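Local coordinates for sensor histidine kinase DcuS (Escherichia coli, PDB 3BY8), which senses C4-dicarboxylates such as fumarate and malate through its periplasmic domain and phosphorylates the response regulator DcuR to regulate genes of anaerobic fumarate respiration, at residues A[103-111]-A[123-133]. Numbering follows the deposited sequence.
Sequences LAQALRVFT and VVAIGLELSRV. With LMR ((2S)-2-hydroxybutanedioic acid), chain B.
L107, V109 and T111 each exchange two backbone hydrogen bonds with L128, I126 and V124, which fixes strands 106-111 and 123-129 as an antiparallel pair; their axes come within 4.4 Å and run at 158°. L107 CD2 and L128 CD1 are pressed to 3.5 Å, closer than usual for two carbons, the two leucines lying side by side and pointing the same way. L107 reaches it with CG anti to its backbone N (chi1 175°). On the opposite face, F110 brings CE2 to 3.5 Å from A125 CB, while V123 CG1 meets the ring edge-on. R108 also rises on this face, facing G127, whose lack of a side chain leaves CA 4.1 Å from R108 CG. Bends at chi2 and chi3 carry the guanidinium away from the strand pair to malate, where NH1 donates in plane to O2 at 2.9 Å; NH2 makes a longer bond to the same oxygen, and D85 takes NE in a salt bridge. L103 N binds malate O4B. The far end is looser and wetter: L130 N donates to Q105 O (2.9 Å, 175° at the hydrogen), a water links that oxygen to S131 N, and the Q105 side chain only grazes L130. Within this Cache sensor domain the hairpin is central, flanked by strands 58-63 and 95-99, with helix 8-25 covering V109 and I126 and helix 130-138 continuing from E129, its N-cap.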
ATOM      1  N   LEU A 103       4.700  -5.566  10.529  1.00 15.38           N
ATOM      2  CA  LEU A 103       5.617  -4.461  10.770  1.00 15.50           C
ATOM      3  C   LEU A 103       5.140  -3.652  11.965  1.00 15.55           C
ATOM      4  O   LEU A 103       4.205  -4.078  12.660  1.00 16.79           O
ATOM      5  CB  LEU A 103       5.701  -3.583   9.515  1.00 14.59           C
ATOM      6  CG  LEU A 103       6.117  -4.361   8.258  1.00 14.12           C
ATOM      7  CD1 LEU A 103       6.073  -3.436   7.043  1.00 16.72           C
ATOM      8  CD2 LEU A 103       7.528  -4.943   8.432  1.00 17.96           C
ATOM      9  N   ALA A 104       5.746  -2.496  12.215  1.00 16.62           N
ATOM     10  CA  ALA A 104       5.338  -1.669  13.340  1.00 15.88           C
ATOM     11  C   ALA A 104       3.921  -1.130  13.125  1.00 14.10           C
ATOM     12  O   ALA A 104       3.383  -1.120  12.002  1.00 13.47           O
ATOM     13  CB  ALA A 104       6.295  -0.501  13.499  1.00 17.49           C
ATOM     14  N   GLN A 105       3.307  -0.693  14.220  1.00 15.44           N
ATOM     15  CA  GLN A 105       1.991  -0.067  14.217  1.00 14.85           C
ATOM     16  C   GLN A 105       2.105   1.150  13.315  1.00 15.06           C
ATOM     17  O   GLN A 105       3.109   1.902  13.357  1.00 18.48           O
ATOM     18  CB  GLN A 105       1.624   0.328  15.627  1.00 19.70           C
ATOM     19  CG  GLN A 105       1.377  -0.883  16.492  1.00 21.95           C
ATOM     20  CD  GLN A 105       0.971  -0.491  17.881  1.00 28.94           C
ATOM     21  OE1 GLN A 105       0.513  -1.318  18.681  1.00 30.23           O
ATOM     22  NE2 GLN A 105       1.137   0.791  18.186  1.00 28.66           N
ATOM     23  N   ALA A 106       1.064   1.358  12.521  1.00 13.72           N
ATOM     24  CA  ALA A 106       1.103   2.381  11.504  1.00 14.50           C
ATOM     25  C   ALA A 106      -0.201   3.035  11.137  1.00 12.98           C
ATOM     26  O   ALA A 106      -1.271   2.492  11.391  1.00 14.02           O
ATOM     27  CB  ALA A 106       1.675   1.745  10.238  1.00 14.01           C
ATOM     28  N   LEU A 107      -0.072   4.219  10.537  1.00 13.29           N
ATOM     29  CA  LEU A 107      -1.164   4.977   9.954  1.00 14.57           C
ATOM     30  C   LEU A 107      -1.094   4.420   8.528  1.00 13.98           C
ATOM     31  O   LEU A 107      -0.065   4.507   7.844  1.00 15.62           O
ATOM     32  CB  LEU A 107      -0.847   6.467   9.962  1.00 15.07           C
ATOM     33  CG  LEU A 107      -1.881   7.327   9.250  1.00 18.06           C
ATOM     34  CD1 LEU A 107      -3.242   7.166   9.873  1.00 21.00           C
ATOM     35  CD2 LEU A 107      -1.416   8.791   9.335  1.00 19.55           C
ATOM     36  N   ARG A 108      -2.191   3.815   8.101  1.00 11.93           N
ATOM     37  CA  ARG A 108      -2.238   3.120   6.823  1.00 11.54           C
ATOM     38  C   ARG A 108      -3.326   3.628   5.913  1.00  9.58           C
ATOM     39  O   ARG A 108      -4.418   3.939   6.341  1.00 12.22           O
ATOM     40  CB  ARG A 108      -2.468   1.635   7.139  1.00 10.31           C
ATOM     41  CG  ARG A 108      -1.356   1.043   8.000  1.00 10.62           C
ATOM     42  CD  ARG A 108      -1.852   0.019   9.054  1.00 10.62           C
ATOM     43  NE  ARG A 108      -2.602  -1.121   8.506  1.00  9.62           N
ATOM     44  CZ  ARG A 108      -2.097  -2.323   8.281  1.00  9.13           C
ATOM     45  NH1 ARG A 108      -0.819  -2.607   8.523  1.00 11.42           N
ATOM     46  NH2 ARG A 108      -2.913  -3.296   7.879  1.00 10.91           N
ATOM     47  N   VAL A 109      -3.000   3.708   4.624  1.00 11.05           N
ATOM     48  CA  VAL A 109      -3.940   4.155   3.616  1.00 10.75           C
ATOM     49  C   VAL A 109      -4.037   3.114   2.501  1.00  9.65           C
ATOM     50  O   VAL A 109      -3.094   2.332   2.235  1.00  9.98           O
ATOM     51  CB  VAL A 109      -3.557   5.558   3.018  1.00 11.92           C
ATOM     52  CG1 VAL A 109      -3.387   6.556   4.185  1.00 14.01           C
ATOM     53  CG2 VAL A 109      -2.293   5.498   2.157  1.00 11.64           C
ATOM     54  N   PHE A 110      -5.186   3.152   1.829  1.00  9.40           N
ATOM     55  CA  PHE A 110      -5.479   2.133   0.814  1.00  8.10           C
ATOM     56  C   PHE A 110      -6.230   2.745  -0.335  1.00 10.29           C
ATOM     57  O   PHE A 110      -7.134   3.559  -0.129  1.00 12.10           O
ATOM     58  CB  PHE A 110      -6.419   1.036   1.407  1.00  9.42           C
ATOM     59  CG  PHE A 110      -5.862   0.334   2.602  1.00  8.44           C
ATOM     60  CD1 PHE A 110      -5.905   0.941   3.867  1.00 10.23           C
ATOM     61  CD2 PHE A 110      -5.291  -0.935   2.480  1.00  9.34           C
ATOM     62  CE1 PHE A 110      -5.378   0.274   4.992  1.00 11.13           C
ATOM     63  CE2 PHE A 110      -4.778  -1.588   3.590  1.00  9.29           C
ATOM     64  CZ  PHE A 110      -4.822  -0.985   4.854  1.00  9.20           C
ATOM     65  N   THR A 111      -5.884   2.337  -1.553  1.00  9.25           N
ATOM     66  CA  THR A 111      -6.618   2.800  -2.725  1.00  9.74           C
ATOM     67  C   THR A 111      -6.724   1.646  -3.742  1.00  9.71           C
ATOM     68  O   THR A 111      -5.824   0.819  -3.860  1.00 10.31           O
ATOM     69  CB  THR A 111      -5.950   4.076  -3.350  1.00  8.91           C
ATOM     70  OG1 THR A 111      -6.904   4.748  -4.184  1.00 11.28           O
ATOM     71  CG2 THR A 111      -4.713   3.709  -4.199  1.00 11.70           C
ATOM     72  N   VAL A 123      -5.190  -3.641  -4.995  1.00 10.29           N
ATOM     73  CA  VAL A 123      -5.146  -2.578  -4.011  1.00 10.58           C
ATOM     74  C   VAL A 123      -3.699  -2.161  -3.763  1.00 11.37           C
ATOM     75  O   VAL A 123      -2.796  -2.983  -3.835  1.00 10.05           O
ATOM     76  CB  VAL A 123      -5.722  -3.098  -2.658  1.00 10.24           C
ATOM     77  CG1 VAL A 123      -5.557  -2.044  -1.557  1.00 10.60           C
ATOM     78  CG2 VAL A 123      -7.200  -3.452  -2.827  1.00 12.63           C
ATOM     79  N   VAL A 124      -3.492  -0.870  -3.539  1.00 10.89           N
ATOM     80  CA  VAL A 124      -2.176  -0.397  -3.086  1.00 10.40           C
ATOM     81  C   VAL A 124      -2.419   0.050  -1.633  1.00  8.34           C
ATOM     82  O   VAL A 124      -3.271   0.907  -1.354  1.00  9.24           O
ATOM     83  CB  VAL A 124      -1.614   0.812  -3.856  1.00  9.16           C
ATOM     84  CG1 VAL A 124      -0.251   1.161  -3.279  1.00 10.68           C
ATOM     85  CG2 VAL A 124      -1.481   0.502  -5.344  1.00 10.46           C
ATOM     86  N   ALA A 125      -1.666  -0.582  -0.723  1.00  9.09           N
ATOM     87  CA  ALA A 125      -1.712  -0.289   0.710  1.00 10.31           C
ATOM     88  C   ALA A 125      -0.381   0.357   1.124  1.00 10.83           C
ATOM     89  O   ALA A 125       0.683  -0.181   0.795  1.00 11.44           O
ATOM     90  CB  ALA A 125      -1.919  -1.599   1.495  1.00 11.12           C
ATOM     91  N   ILE A 126      -0.429   1.472   1.856  1.00 10.09           N
ATOM     92  CA  ILE A 126       0.818   2.154   2.291  1.00 11.59           C
ATOM     93  C   ILE A 126       0.733   2.517   3.775  1.00 10.50           C
ATOM     94  O   ILE A 126      -0.312   2.953   4.244  1.00 12.78           O
ATOM     95  CB  ILE A 126       1.058   3.438   1.453  1.00 12.53           C
ATOM     96  CG1 ILE A 126       1.294   3.029  -0.001  1.00 11.37           C
ATOM     97  CG2 ILE A 126       2.239   4.257   2.020  1.00 14.59           C
ATOM     98  CD1 ILE A 126       1.743   4.191  -0.924  1.00 13.07           C
ATOM     99  N   GLY A 127       1.818   2.288   4.509  1.00 12.06           N
ATOM    100  CA  GLY A 127       1.818   2.626   5.917  1.00 13.60           C
ATOM    101  C   GLY A 127       2.907   3.623   6.282  1.00 15.71           C
ATOM    102  O   GLY A 127       3.987   3.636   5.665  1.00 17.31           O
ATOM    103  N   LEU A 128       2.595   4.425   7.291  1.00 16.48           N
ATOM    104  CA  LEU A 128       3.461   5.446   7.881  1.00 19.07           C
ATOM    105  C   LEU A 128       3.604   4.973   9.331  1.00 18.43           C
ATOM    106  O   LEU A 128       2.604   4.814  10.015  1.00 18.86           O
ATOM    107  CB  LEU A 128       2.740   6.809   7.914  1.00 21.35           C
ATOM    108  CG  LEU A 128       2.341   7.613   6.669  1.00 23.88           C
ATOM    109  CD1 LEU A 128       1.064   8.406   6.896  1.00 24.08           C
ATOM    110  CD2 LEU A 128       3.478   8.544   6.325  1.00 25.76           C
ATOM    111  N   GLU A 129       4.828   4.776   9.805  1.00 20.16           N
ATOM    112  CA  GLU A 129       5.056   4.330  11.181  1.00 20.84           C
ATOM    113  C   GLU A 129       4.414   5.308  12.184  1.00 22.46           C
ATOM    114  O   GLU A 129       4.637   6.520  12.117  1.00 21.26           O
ATOM    115  CB  GLU A 129       6.565   4.217  11.402  1.00 25.33           C
ATOM    116  CG  GLU A 129       6.988   3.252  12.482  1.00 30.11           C
ATOM    117  CD  GLU A 129       8.477   2.933  12.416  1.00 31.81           C
ATOM    118  OE1 GLU A 129       8.974   2.239  13.329  1.00 33.41           O
ATOM    119  OE2 GLU A 129       9.145   3.373  11.447  1.00 32.88           O
ATOM    120  N   LEU A 130       3.599   4.800  13.110  1.00 19.86           N
ATOM    121  CA  LEU A 130       2.944   5.673  14.075  1.00 22.05           C
ATOM    122  C   LEU A 130       3.929   6.552  14.850  1.00 21.13           C
ATOM    123  O   LEU A 130       3.652   7.732  15.080  1.00 24.24           O
ATOM    124  CB  LEU A 130       2.126   4.862  15.089  1.00 23.92           C
ATOM    125  CG  LEU A 130       0.637   4.657  14.883  1.00 25.69           C
ATOM    126  CD1 LEU A 130       0.042   4.199  16.229  1.00 22.58           C
ATOM    127  CD2 LEU A 130      -0.021   5.942  14.408  1.00 21.79           C
ATOM    128  N   SER A 131       5.047   5.964  15.262  1.00 24.09           N
ATOM    129  CA  SER A 131       6.040   6.706  16.039  1.00 27.14           C
ATOM    130  C   SER A 131       6.596   7.874  15.241  1.00 29.43           C
ATOM    131  O   SER A 131       6.984   8.903  15.807  1.00 28.59           O
ATOM    132  CB  SER A 131       7.168   5.774  16.501  1.00 28.66           C
ATOM    133  OG  SER A 131       7.822   5.158  15.412  1.00 31.52           O
ATOM    134  N   ARG A 132       6.621   7.728  13.922  1.00 30.30           N
ATOM    135  CA  ARG A 132       7.116   8.800  13.077  1.00 31.69           C
ATOM    136  C   ARG A 132       6.039   9.879  12.979  1.00 30.72           C
ATOM    137  O   ARG A 132       6.341  11.055  12.797  1.00 30.62           O
ATOM    138  CB  ARG A 132       7.509   8.249  11.703  1.00 35.46           C
ATOM    139  CG  ARG A 132       8.457   7.064  11.822  1.00 39.30           C
ATOM    140  CD  ARG A 132       9.050   6.650  10.488  1.00 44.26           C
ATOM    141  NE  ARG A 132      10.197   7.478  10.124  1.00 48.58           N
ATOM    142  CZ  ARG A 132      10.973   7.262   9.064  1.00 50.36           C
ATOM    143  NH1 ARG A 132      10.723   6.241   8.250  1.00 51.52           N
ATOM    144  NH2 ARG A 132      12.008   8.061   8.826  1.00 52.89           N
ATOM    145  N   VAL A 133       4.770   9.500  13.137  1.00 29.62           N
ATOM    146  CA  VAL A 133       3.714  10.501  13.105  1.00 27.33           C
ATOM    147  C   VAL A 133       3.856  11.379  14.350  1.00 28.93           C
ATOM    148  O   VAL A 133       3.625  12.586  14.303  1.00 29.16           O
ATOM    149  CB  VAL A 133       2.295   9.856  13.072  1.00 29.68           C
ATOM    150  CG1 VAL A 133       1.233  10.916  13.285  1.00 26.73           C
ATOM    151  CG2 VAL A 133       2.070   9.172  11.733  1.00 31.82           C
TER
HETATM  152  C1  LMR B   1       0.589  -6.353   5.448  1.00 14.13           C
HETATM  153  O1A LMR B   1       1.380  -6.397   4.542  1.00 13.75           O
HETATM  154  O1B LMR B   1       0.096  -7.408   5.901  1.00 14.45           O
HETATM  155  C2  LMR B   1       0.523  -5.079   6.233  1.00 13.78           C
HETATM  156  O2  LMR B   1      -0.310  -5.240   7.462  1.00 13.56           O
HETATM  157  C3  LMR B   1       1.905  -4.438   6.467  1.00 13.25           C
HETATM  158  C4  LMR B   1       2.581  -5.105   7.681  1.00 12.93           C
HETATM  159  O4A LMR B   1       3.012  -6.251   7.567  1.00 14.28           O
HETATM  160  O4B LMR B   1       2.621  -4.496   8.790  1.00 12.91           O
HETATM  161  O   HOH W   1       4.999   2.862  15.219  1.00 22.77           O